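Local coordinates for protein glutathione S-transferase domain (Xanthobacter autotrophicus, PDB 4HZ2) that binds glutathione in a two-chain assembly and, as a member of the glutathione S-transferase family, probably acts as a transferase, at residues A190-F195 against P220-I225; Y121-Y126 against A185-A190; C34-Q39 against F117-S122. All coordinates share one frame; numbering follows the deposited sequence. Where two conformers were deposited one is given.

Interaction 1 of 3, residues A190-F195 against P220-I225; sequences AEEADF and PPLDEI
A buried carboxylate-to-backbone contact joins Glu192, in the 3-10 segment after helix 178-187, to Pro221 and Leu222, where the chain enters the short, weakly bonded helix of about 222-225; both belong to the helical C-terminal domain of the glutathione transferase fold. Glu192 is extended beyond CG (chi2 170°), which carries its carboxylate across to the other segment. Leu222 N donates to Glu192 OE2 over 2.9 Å with an N-H...O angle of 159°, arriving on the syn side but 28° out of the carboxylate plane. The same OE2 of Glu192 lies 3.3 Å from Pro221 CA. The other oxygen, Glu192 OE1, packs on the branch point of Leu222, 3.5 Å from its CG. Both oxygens also have charged partners: Arg189 makes a salt bridge to OE2 and Arg131 of helix 107-137 one to OE1, an environment likely to favour the ionised acid. Leu222 also rests on Arg131 and Trp136, so the C-terminal segment lies against that long helix. Within the loop, Ala190 O accepts from both Ala193 N and Phe195 N. Two waters complete the link: one donates to Glu192 OE1 and to Pro220 O, while the other donates to Glu192 OE2 over 2.7 Å and accepts from Asp223 N over 3.1 Å.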
loop_
_atom_site.group_PDB
_atom_site.type_symbol
_atom_site.label_atom_id
_atom_site.label_comp_id
_atom_site.label_asym_id
_atom_site.label_seq_id
_atom_site.Cartn_x
_atom_site.Cartn_y
_atom_site.Cartn_z
ATOM N N ALA B 190 13.785 4.105 -13.560
ATOM C CA ALA B 190 12.585 4.192 -14.398
ATOM C C ALA B 190 12.898 3.971 -15.887
ATOM O O ALA B 190 12.018 3.552 -16.656
ATOM C CB ALA B 190 11.910 5.540 -14.183
ATOM N N GLU B 191 14.132 4.257 -16.308
ATOM C CA GLU B 191 14.513 4.013 -17.701
ATOM C C GLU B 191 14.294 2.545 -18.094
ATOM O O GLU B 191 13.992 2.233 -19.249
ATOM C CB GLU B 191 15.962 4.443 -17.961
ATOM C CG GLU B 191 16.991 3.526 -17.297
ATOM C CD GLU B 191 18.406 4.076 -17.328
ATOM O OE1 GLU B 191 18.989 4.269 -16.236
ATOM O OE2 GLU B 191 18.933 4.312 -18.437
ATOM N N GLU B 192 14.460 1.636 -17.139
ATOM C CA GLU B 192 14.248 0.201 -17.401
ATOM C C GLU B 192 12.769 -0.172 -17.533
ATOM O O GLU B 192 12.432 -1.288 -17.965
ATOM C CB GLU B 192 14.972 -0.684 -16.351
ATOM C CG GLU B 192 16.481 -0.582 -16.481
ATOM C CD GLU B 192 17.245 -1.230 -15.348
ATOM O OE1 GLU B 192 16.674 -1.487 -14.283
ATOM O OE2 GLU B 192 18.453 -1.470 -15.522
ATOM N N ALA B 193 11.895 0.775 -17.188
ATOM C CA ALA B 193 10.462 0.614 -17.368
ATOM C C ALA B 193 10.007 1.433 -18.578
ATOM O O ALA B 193 8.816 1.636 -18.777
ATOM C CB ALA B 193 9.705 1.049 -16.110
ATOM N N ASP B 194 10.976 1.901 -19.361
ATOM C CA ASP B 194 10.731 2.685 -20.573
ATOM C C ASP B 194 10.123 4.059 -20.269
ATOM O O ASP B 194 9.327 4.601 -21.073
ATOM C CB ASP B 194 9.878 1.904 -21.579
ATOM C CG ASP B 194 10.716 1.021 -22.510
ATOM O OD1 ASP B 194 11.953 0.944 -22.355
ATOM O OD2 ASP B 194 10.127 0.403 -23.417
ATOM N N PHE B 195 10.516 4.637 -19.124
ATOM C CA PHE B 195 10.176 6.025 -18.814
ATOM C C PHE B 195 11.406 6.915 -18.940
ATOM O O PHE B 195 12.458 6.634 -18.368
ATOM C CB PHE B 195 9.571 6.178 -17.397
ATOM C CG PHE B 195 8.219 5.543 -17.249
ATOM C CD1 PHE B 195 7.069 6.191 -17.700
ATOM C CD2 PHE B 195 8.095 4.293 -16.670
ATOM C CE1 PHE B 195 5.824 5.592 -17.563
ATOM C CE2 PHE B 195 6.867 3.695 -16.512
ATOM C CZ PHE B 195 5.723 4.335 -16.974
ATOM N N PRO B 220 22.464 -1.287 -9.633
ATOM C CA PRO B 220 23.122 -1.289 -10.959
ATOM C C PRO B 220 22.129 -1.712 -12.060
ATOM O O PRO B 220 21.095 -2.339 -11.762
ATOM C CB PRO B 220 24.251 -2.317 -10.793
ATOM C CG PRO B 220 24.446 -2.465 -9.286
ATOM C CD PRO B 220 23.057 -2.281 -8.717
ATOM N N PRO B 221 22.447 -1.398 -13.332
ATOM C CA PRO B 221 21.545 -1.798 -14.415
ATOM C C PRO B 221 21.288 -3.307 -14.414
ATOM O O PRO B 221 22.225 -4.104 -14.246
ATOM C CB PRO B 221 22.313 -1.371 -15.684
ATOM C CG PRO B 221 23.219 -0.276 -15.222
ATOM C CD PRO B 221 23.635 -0.684 -13.835
ATOM N N LEU B 222 20.042 -3.706 -14.623
ATOM C CA LEU B 222 19.678 -5.130 -14.619
ATOM C C LEU B 222 20.513 -5.947 -15.590
ATOM O O LEU B 222 20.883 -7.081 -15.287
ATOM C CB LEU B 222 18.192 -5.299 -14.940
ATOM C CG LEU B 222 17.219 -4.869 -13.836
ATOM C CD1 LEU B 222 15.796 -5.210 -14.249
ATOM C CD2 LEU B 222 17.600 -5.571 -12.526
ATOM N N ASP B 223 20.816 -5.377 -16.757
ATOM C CA ASP B 223 21.646 -6.056 -17.745
ATOM C C ASP B 223 23.005 -6.492 -17.206
ATOM O O ASP B 223 23.631 -7.386 -17.764
ATOM C CB ASP B 223 21.880 -5.146 -18.947
ATOM C CG ASP B 223 20.707 -5.129 -19.899
ATOM O OD1 ASP B 223 19.673 -5.759 -19.580
ATOM O OD2 ASP B 223 20.828 -4.503 -20.975
ATOM N N GLU B 224 23.454 -5.846 -16.132
ATOM C CA GLU B 224 24.800 -6.055 -15.589
ATOM C C GLU B 224 24.802 -6.944 -14.374
ATOM O O GLU B 224 25.871 -7.380 -13.938
ATOM C CB GLU B 224 25.434 -4.726 -15.193
ATOM C CG GLU B 224 25.602 -3.782 -16.363
ATOM C CD GLU B 224 26.446 -4.381 -17.485
ATOM O OE1 GLU B 224 27.212 -5.362 -17.239
ATOM O OE2 GLU B 224 26.362 -3.845 -18.615
ATOM N N ILE B 225 23.637 -7.152 -13.772
ATOM C CA ILE B 225 23.593 -7.959 -12.553
ATOM C C ILE B 225 22.766 -9.233 -12.617
ATOM O O ILE B 225 22.920 -10.108 -11.729
ATOM C CB ILE B 225 23.170 -7.121 -11.332
ATOM C CG1 ILE B 225 21.768 -6.527 -11.564
ATOM C CG2 ILE B 225 24.227 -6.054 -11.039
ATOM C CD1 ILE B 225 21.153 -5.963 -10.304
HETATM O O HOH W 1 18.482 -1.624 -12.266
HETATM O O HOH W 2 19.457 -2.772 -17.715
#

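Interaction 2 of 3, residues Y121-Y126 against A185-A190; sequences YSHEPY and AYTHRA. With GSH (glutathione), chain C.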
loop_
_atom_site.group_PDB
_atom_site.type_symbol
_atom_site.label_atom_id
_atom_site.label_comp_id
_atom_site.label_asym_id
_atom_site.label_seq_id
_atom_site.Cartn_x
_atom_site.Cartn_y
_atom_site.Cartn_z
ATOM N N TYR B 121 0.088 1.580 -4.109
ATOM C CA TYR B 121 -1.171 1.444 -4.822
ATOM C C TYR B 121 -1.116 2.014 -6.248
ATOM O O TYR B 121 -1.719 1.457 -7.170
ATOM C CB TYR B 121 -2.306 2.164 -4.053
ATOM C CG TYR B 121 -3.651 1.668 -4.508
ATOM C CD1 TYR B 121 -4.391 2.348 -5.484
ATOM C CD2 TYR B 121 -4.155 0.456 -4.021
ATOM C CE1 TYR B 121 -5.609 1.849 -5.917
ATOM C CE2 TYR B 121 -5.360 -0.054 -4.450
ATOM C CZ TYR B 121 -6.095 0.641 -5.395
ATOM O OH TYR B 121 -7.299 0.094 -5.810
ATOM N N SER B 122 -0.393 3.121 -6.409
ATOM C CA SER B 122 -0.480 3.926 -7.639
ATOM C C SER B 122 0.821 3.993 -8.435
ATOM O O SER B 122 0.828 4.498 -9.565
ATOM C CB SER B 122 -0.926 5.360 -7.304
ATOM O OG SER B 122 -2.232 5.376 -6.752
ATOM N N HIS B 123 1.927 3.503 -7.876
ATOM C CA HIS B 123 3.225 3.704 -8.515
ATOM C C HIS B 123 3.910 2.369 -8.763
ATOM O O HIS B 123 4.154 1.989 -9.920
ATOM C CB HIS B 123 4.050 4.642 -7.628
ATOM C CG HIS B 123 5.437 4.955 -8.109
ATOM N ND1 HIS B 123 6.517 4.097 -7.924
ATOM C CD2 HIS B 123 5.948 6.082 -8.678
ATOM C CE1 HIS B 123 7.615 4.676 -8.390
ATOM N NE2 HIS B 123 7.299 5.888 -8.835
ATOM N N GLU B 124 4.199 1.643 -7.680
ATOM C CA GLU B 124 4.882 0.346 -7.796
ATOM C C GLU B 124 4.215 -0.606 -8.815
ATOM O O GLU B 124 4.908 -1.209 -9.642
ATOM C CB GLU B 124 4.986 -0.325 -6.409
ATOM C CG GLU B 124 6.113 -1.349 -6.302
ATOM C CD GLU B 124 5.685 -2.753 -6.659
ATOM O OE1 GLU B 124 4.536 -2.934 -7.120
ATOM O OE2 GLU B 124 6.498 -3.685 -6.506
ATOM N N PRO B 125 2.878 -0.766 -8.752
ATOM C CA PRO B 125 2.269 -1.763 -9.666
ATOM C C PRO B 125 2.433 -1.476 -11.157
ATOM O O PRO B 125 2.133 -2.345 -11.979
ATOM C CB PRO B 125 0.773 -1.747 -9.271
ATOM C CG PRO B 125 0.769 -1.211 -7.874
ATOM C CD PRO B 125 1.878 -0.187 -7.826
ATOM N N TYR B 126 2.908 -0.279 -11.499
ATOM C CA TYR B 126 3.095 0.110 -12.903
ATOM C C TYR B 126 4.559 0.236 -13.270
ATOM O O TYR B 126 4.996 -0.284 -14.306
ATOM C CB TYR B 126 2.322 1.401 -13.220
ATOM C CG TYR B 126 0.906 1.251 -12.743
ATOM C CD1 TYR B 126 0.068 0.267 -13.288
ATOM C CD2 TYR B 126 0.423 2.024 -11.699
ATOM C CE1 TYR B 126 -1.213 0.066 -12.801
ATOM C CE2 TYR B 126 -0.870 1.860 -11.226
ATOM C CZ TYR B 126 -1.680 0.871 -11.768
ATOM O OH TYR B 126 -2.954 0.715 -11.303
ATOM N N ALA B 185 13.215 3.960 -4.861
ATOM C CA ALA B 185 13.569 2.557 -5.094
ATOM C C ALA B 185 13.416 2.163 -6.563
ATOM O O ALA B 185 14.350 1.646 -7.167
ATOM C CB ALA B 185 12.724 1.652 -4.186
ATOM N N TYR B 186 12.227 2.368 -7.132
ATOM C CA TYR B 186 12.032 2.076 -8.555
ATOM C C TYR B 186 12.187 3.281 -9.469
ATOM O O TYR B 186 12.569 3.125 -10.630
ATOM C CB TYR B 186 10.671 1.402 -8.791
ATOM C CG TYR B 186 10.659 -0.005 -8.243
ATOM C CD1 TYR B 186 11.255 -1.056 -8.941
ATOM C CD2 TYR B 186 10.066 -0.276 -7.023
ATOM C CE1 TYR B 186 11.226 -2.357 -8.456
ATOM C CE2 TYR B 186 10.045 -1.566 -6.521
ATOM C CZ TYR B 186 10.635 -2.593 -7.240
ATOM O OH TYR B 186 10.616 -3.877 -6.735
ATOM N N THR B 187 11.895 4.482 -8.962
ATOM C CA THR B 187 11.927 5.656 -9.851
ATOM C C THR B 187 13.334 5.879 -10.375
ATOM O O THR B 187 13.504 6.302 -11.541
ATOM C CB THR B 187 11.372 6.934 -9.183
ATOM O OG1 THR B 187 10.055 6.668 -8.681
ATOM C CG2 THR B 187 11.258 8.080 -10.199
ATOM N N HIS B 188 14.356 5.617 -9.559
ATOM C CA HIS B 188 15.738 5.868 -10.037
ATOM C C HIS B 188 16.122 4.968 -11.206
ATOM O O HIS B 188 17.038 5.283 -11.957
ATOM C CB HIS B 188 16.800 5.865 -8.916
ATOM C CG HIS B 188 17.321 4.512 -8.515
ATOM N ND1 HIS B 188 16.591 3.629 -7.734
ATOM C CD2 HIS B 188 18.540 3.937 -8.699
ATOM C CE1 HIS B 188 17.338 2.560 -7.472
ATOM N NE2 HIS B 188 18.520 2.716 -8.056
ATOM N N ARG B 189 15.382 3.871 -11.378
ATOM C CA ARG B 189 15.643 2.944 -12.463
ATOM C C ARG B 189 14.492 2.988 -13.487
ATOM O O ARG B 189 14.259 2.027 -14.218
ATOM C CB ARG B 189 15.840 1.521 -11.912
ATOM C CG ARG B 189 16.992 1.390 -10.899
ATOM C CD ARG B 189 18.326 1.906 -11.406
ATOM N NE ARG B 189 18.669 1.247 -12.659
ATOM C CZ ARG B 189 19.137 1.852 -13.753
ATOM N NH1 ARG B 189 19.404 3.153 -13.764
ATOM N NH2 ARG B 189 19.376 1.139 -14.849
ATOM N N ALA B 190 13.785 4.105 -13.560
ATOM C CA ALA B 190 12.585 4.192 -14.398
ATOM C C ALA B 190 12.898 3.971 -15.887
ATOM O O ALA B 190 12.018 3.552 -16.656
ATOM C CB ALA B 190 11.910 5.540 -14.183
HETATM N N1 GSH C . -5.026 3.983 -2.167
HETATM C CA1 GSH C . -6.327 4.708 -2.186
HETATM C C1 GSH C . -6.917 4.735 -0.805
HETATM O O11 GSH C . -6.826 3.682 -0.140
HETATM O O12 GSH C . -7.444 5.764 -0.348
HETATM C CB1 GSH C . -7.298 4.071 -3.188
HETATM C CG1 GSH C . -8.585 4.897 -3.240
HETATM C CD1 GSH C . -9.373 4.668 -4.528
HETATM O OE1 GSH C . -9.088 3.765 -5.286
HETATM N N2 GSH C . -10.392 5.493 -4.789
HETATM C CA2 GSH C . -11.116 5.426 -6.049
HETATM C C2 GSH C . -11.115 6.733 -6.775
HETATM O O2 GSH C . -11.354 7.730 -6.144
HETATM C CB2 GSH C . -12.547 4.971 -5.792
HETATM S SG2 GSH C . -13.498 4.666 -7.320
HETATM N N3 GSH C . -10.871 6.757 -8.093
HETATM C CA3 GSH C . -11.373 7.906 -8.834
HETATM C C3 GSH C . -10.511 8.376 -9.964
HETATM O O31 GSH C . -10.908 9.356 -10.642
HETATM O O32 GSH C . -9.441 7.777 -10.172
#
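Part of the glutathione pocket is built where Glu124 of helix 107-137 meets Tyr186 near the end of helix 178-187, since Tyr186 touches a bound glutathione. Glu124 approaches through its aliphatic part, with CG 3.9 Å from Tyr186 CE2. Its chain then bends at chi2, and the carboxylate stands almost perpendicular to the tyrosine ring, the two planes 84° apart. The polar ends of this pair look elsewhere: Glu124 OE2 accepts from Asn33 ND2 and OE1 binds Tyr121 OH of the second subunit, while Tyr186 OH is bound to Asn33 N. Asn33, itself a glutathione-binding residue, is held by both: Glu124 from the second shell, and Tyr186, which also touches the ligand.

In the helical bundle of the C-terminal domain, the long helix has a wider pi-type turn at 121-123 and a kink at Pro125, whose N has no hydrogen to give to the preceding turn, while Tyr126 N bonds to His123 O in place of the regular helical acceptor. His123 projects from this distorted region toward helix 178-187, its imidazole carried there by a CG anti to the backbone N (chi1 179°). Thr187 OG1 lies at the ring's edge, near its plane, 2.9 Å from His123 NE2, but the N-H...O angle of 124° makes this a weak bond. The hydroxyl is also hydrogen-bonded to Leu183 O one turn back in its own helix. Tyr186 CB borders the same ring, 4.5 Å from His123 CE1.

At the dimer side of the long helix, Tyr121 meets the glutathione held mainly by the second subunit: N1 of that glutathione (chain C) lies 3.6 Å from Tyr121 CG, over the ring face.

Interaction 3 of 3, residues C34-Q39 against F117-S122; sequences CWKAAQ and FFEQYS. With GSH (glutathione), chain F; GSH (glutathione), chain C.
Segments 34-39 and 117-122 are both helical, and their backbones stay well apart: the nearest CA atoms, those of Lys36 and Glu119, are separated by 12.3 Å. The contact spans the interface between the thioredoxin-like N-terminal domain and the helical C-terminal domain of the glutathione transferase fold, bridged by long side chains from opposite directions. Lys36 is extended from CG to its end and places NZ 2.7 Å from Glu119 OE2 in a buried salt bridge, approaching from above the carboxylate plane, 41° out of it. Lys36 NZ is further hydrogen-bonded to Asn33, Ser88 and Asn89, so its three N-H groups are shared among four oxygens, including that of Glu119. The second oxygen, Glu119 OE1, accepts from Gln120 NE2 over 2.9 Å at 163°, close to the amide plane. This bond fixes the amide's rotation and turns it to the glutathione of chain F, whose N1 donates to Gln120 OE1 over 2.8 Å; Gln120 NE2 adds a weak bond to its O12. Lys36 and Glu119 thus form a second shell behind a glutathione-binding glutamine. Ala185 of helix 178-187 and Leu92 of helix 88-96 pack on Lys36, flanking the bridge from helix 32-43 to helix 107-137.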
loop_
_atom_site.group_PDB
_atom_site.type_symbol
_atom_site.label_atom_id
_atom_site.label_comp_id
_atom_site.label_asym_id
_atom_site.label_seq_id
_atom_site.Cartn_x
_atom_site.Cartn_y
_atom_site.Cartn_z
ATOM N N CYS B 34 13.328 -4.894 -2.361
ATOM C CA CYS B 34 14.397 -5.444 -1.529
ATOM C C CYS B 34 15.463 -4.387 -1.262
ATOM O O CYS B 34 15.998 -4.319 -0.152
ATOM C CB CYS B 34 14.988 -6.683 -2.209
ATOM S SG CYS B 34 13.742 -8.022 -2.290
ATOM N N TRP B 35 15.744 -3.541 -2.261
ATOM C CA TRP B 35 16.636 -2.411 -2.063
ATOM C C TRP B 35 16.172 -1.532 -0.870
ATOM O O TRP B 35 17.016 -1.031 -0.104
ATOM C CB TRP B 35 16.779 -1.584 -3.364
ATOM C CG TRP B 35 17.534 -0.311 -3.212
ATOM C CD1 TRP B 35 18.878 -0.099 -3.450
ATOM C CD2 TRP B 35 16.995 0.957 -2.802
ATOM N NE1 TRP B 35 19.201 1.219 -3.190
ATOM C CE2 TRP B 35 18.062 1.888 -2.804
ATOM C CE3 TRP B 35 15.715 1.393 -2.416
ATOM C CZ2 TRP B 35 17.884 3.228 -2.446
ATOM C CZ3 TRP B 35 15.540 2.730 -2.060
ATOM C CH2 TRP B 35 16.620 3.631 -2.083
ATOM N N LYS B 36 14.853 -1.309 -0.730
ATOM C CA LYS B 36 14.345 -0.470 0.375
ATOM C C LYS B 36 14.851 -1.019 1.705
ATOM O O LYS B 36 15.290 -0.258 2.579
ATOM C CB LYS B 36 12.814 -0.441 0.446
ATOM C CG LYS B 36 12.143 0.235 -0.764
ATOM C CD LYS B 36 10.655 -0.073 -0.779
ATOM C CE LYS B 36 9.911 0.436 -1.997
ATOM N NZ LYS B 36 8.476 0.020 -1.937
ATOM N N ALA B 37 14.738 -2.339 1.852
ATOM C CA ALA B 37 15.098 -2.979 3.115
ATOM C C ALA B 37 16.607 -2.851 3.350
ATOM O O ALA B 37 17.034 -2.434 4.439
ATOM C CB ALA B 37 14.674 -4.456 3.166
ATOM N N ALA B 38 17.421 -3.219 2.358
ATOM C CA ALA B 38 18.871 -3.113 2.523
ATOM C C ALA B 38 19.283 -1.660 2.798
ATOM O O ALA B 38 20.156 -1.387 3.657
ATOM C CB ALA B 38 19.614 -3.669 1.313
ATOM N N GLN B 39 18.684 -0.728 2.061
ATOM C CA GLN B 39 19.082 0.654 2.188
ATOM C C GLN B 39 18.771 1.230 3.564
ATOM O O GLN B 39 19.610 1.941 4.143
ATOM C CB GLN B 39 18.375 1.492 1.106
ATOM C CG GLN B 39 18.780 2.957 1.074
ATOM C CD GLN B 39 20.243 3.140 0.664
ATOM O OE1 GLN B 39 20.592 3.209 -0.542
ATOM N NE2 GLN B 39 21.107 3.223 1.658
ATOM N N PHE B 117 1.572 4.798 0.871
ATOM C CA PHE B 117 0.433 4.091 0.304
ATOM C C PHE B 117 0.240 4.427 -1.176
ATOM O O PHE B 117 -0.101 3.547 -1.992
ATOM C CB PHE B 117 -0.854 4.281 1.146
ATOM C CG PHE B 117 -0.772 3.603 2.466
ATOM C CD1 PHE B 117 -0.800 2.214 2.547
ATOM C CD2 PHE B 117 -0.618 4.346 3.610
ATOM C CE1 PHE B 117 -0.686 1.551 3.781
ATOM C CE2 PHE B 117 -0.487 3.718 4.859
ATOM C CZ PHE B 117 -0.533 2.311 4.942
ATOM N N PHE B 118 0.483 5.695 -1.528
ATOM C CA PHE B 118 0.552 6.053 -2.946
ATOM C C PHE B 118 1.544 5.171 -3.687
ATOM O O PHE B 118 1.257 4.646 -4.783
ATOM C CB PHE B 118 0.889 7.547 -3.130
ATOM C CG PHE B 118 1.319 7.915 -4.524
ATOM C CD1 PHE B 118 0.373 8.229 -5.508
ATOM C CD2 PHE B 118 2.682 8.023 -4.843
ATOM C CE1 PHE B 118 0.793 8.597 -6.785
ATOM C CE2 PHE B 118 3.100 8.390 -6.115
ATOM C CZ PHE B 118 2.145 8.704 -7.082
ATOM N N GLU B 119 2.722 4.983 -3.090
ATOM C CA GLU B 119 3.721 4.162 -3.740
ATOM C C GLU B 119 3.188 2.735 -4.004
ATOM O O GLU B 119 3.375 2.158 -5.086
ATOM C CB GLU B 119 5.040 4.138 -2.939
ATOM C CG GLU B 119 6.147 3.460 -3.693
ATOM C CD GLU B 119 6.391 2.000 -3.244
ATOM O OE1 GLU B 119 5.832 1.570 -2.218
ATOM O OE2 GLU B 119 7.147 1.273 -3.932
ATOM N N GLN B 120 2.560 2.136 -3.011
ATOM C CA GLN B 120 2.158 0.743 -3.152
ATOM C C GLN B 120 0.946 0.568 -4.065
ATOM O O GLN B 120 0.780 -0.475 -4.695
ATOM C CB GLN B 120 1.879 0.152 -1.763
ATOM C CG GLN B 120 3.165 -0.166 -1.010
ATOM C CD GLN B 120 3.882 -1.383 -1.514
ATOM O OE1 GLN B 120 3.324 -2.485 -1.480
ATOM N NE2 GLN B 120 5.148 -1.206 -1.972
ATOM N N TYR B 121 0.088 1.580 -4.109
ATOM C CA TYR B 121 -1.171 1.444 -4.822
ATOM C C TYR B 121 -1.116 2.014 -6.248
ATOM O O TYR B 121 -1.719 1.457 -7.170
ATOM C CB TYR B 121 -2.306 2.164 -4.053
ATOM C CG TYR B 121 -3.651 1.668 -4.508
ATOM C CD1 TYR B 121 -4.391 2.348 -5.484
ATOM C CD2 TYR B 121 -4.155 0.456 -4.021
ATOM C CE1 TYR B 121 -5.609 1.849 -5.917
ATOM C CE2 TYR B 121 -5.360 -0.054 -4.450
ATOM C CZ TYR B 121 -6.095 0.641 -5.395
ATOM O OH TYR B 121 -7.299 0.094 -5.810
ATOM N N SER B 122 -0.393 3.121 -6.409
ATOM C CA SER B 122 -0.480 3.926 -7.639
ATOM C C SER B 122 0.821 3.993 -8.435
ATOM O O SER B 122 0.828 4.498 -9.565
ATOM C CB SER B 122 -0.926 5.360 -7.304
ATOM O OG SER B 122 -2.232 5.376 -6.752
HETATM N N1 GSH F . 3.838 -5.203 -0.957
HETATM C CA1 GSH F . 5.121 -5.979 -1.100
HETATM C C1 GSH F . 6.302 -5.184 -0.591
HETATM O O11 GSH F . 7.191 -5.778 0.080
HETATM O O12 GSH F . 6.370 -3.942 -0.871
HETATM C CB1 GSH F . 5.382 -6.384 -2.547
HETATM C CG1 GSH F . 6.680 -7.165 -2.602
HETATM C CD1 GSH F . 6.820 -7.949 -3.887
HETATM O OE1 GSH F . 6.033 -7.768 -4.819
HETATM N N2 GSH F . 7.852 -8.813 -3.928
HETATM C CA2 GSH F . 8.146 -9.594 -5.129
HETATM C C2 GSH F . 7.966 -11.066 -4.868
HETATM O O2 GSH F . 8.355 -11.570 -3.794
HETATM C CB2 GSH F . 9.530 -9.171 -5.698
HETATM S SG2 GSH F . 9.789 -7.357 -5.942
HETATM N N3 GSH F . 7.374 -11.797 -5.820
HETATM C CA3 GSH F . 6.398 -12.839 -5.508
HETATM C C3 GSH F . 6.839 -14.250 -5.833
HETATM O O31 GSH F . 6.114 -15.203 -5.458
HETATM O O32 GSH F . 7.906 -14.417 -6.465
HETATM N N1 GSH C . -5.026 3.983 -2.167
HETATM C CA1 GSH C . -6.327 4.708 -2.186
HETATM C C1 GSH C . -6.917 4.735 -0.805
HETATM O O11 GSH C . -6.826 3.682 -0.140
HETATM O O12 GSH C . -7.444 5.764 -0.348
HETATM C CB1 GSH C . -7.298 4.071 -3.188
HETATM C CG1 GSH C . -8.585 4.897 -3.240
HETATM C CD1 GSH C . -9.373 4.668 -4.528
HETATM O OE1 GSH C . -9.088 3.765 -5.286
HETATM N N2 GSH C . -10.392 5.493 -4.789
HETATM C CA2 GSH C . -11.116 5.426 -6.049
HETATM C C2 GSH C . -11.115 6.733 -6.775
HETATM O O2 GSH C . -11.354 7.730 -6.144
HETATM C CB2 GSH C . -12.547 4.971 -5.792
HETATM S SG2 GSH C . -13.498 4.666 -7.320
HETATM N N3 GSH C . -10.871 6.757 -8.093
HETATM C CA3 GSH C . -11.373 7.906 -8.834
HETATM C C3 GSH C . -10.511 8.376 -9.964
HETATM O O31 GSH C . -10.908 9.356 -10.642
HETATM O O32 GSH C . -9.441 7.777 -10.172
#

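From the N terminus, interaction 3 comes first: 34-39 in the thioredoxin-like N-terminal domain meets 117-122 after the chain has passed through three strands of the sheet and helix 88-96, tying that domain to the C-terminal one. Interaction 2 starts where this loop ends, sharing Tyr121 and Ser122, and closes at 185-190, joining helix 107-137 to helix 178-187. Interaction 1 begins at the shared Ala190 and joins the loop after helix 178-187 to the C-terminal segment 220-225. The three loops therefore follow in series, none enclosing another. Neighbouring contacts also touch directly: Ala185 packs on Trp35 and Lys36 between interactions 2 and 3, and Arg189 on Pro221 between interactions 1 and 2.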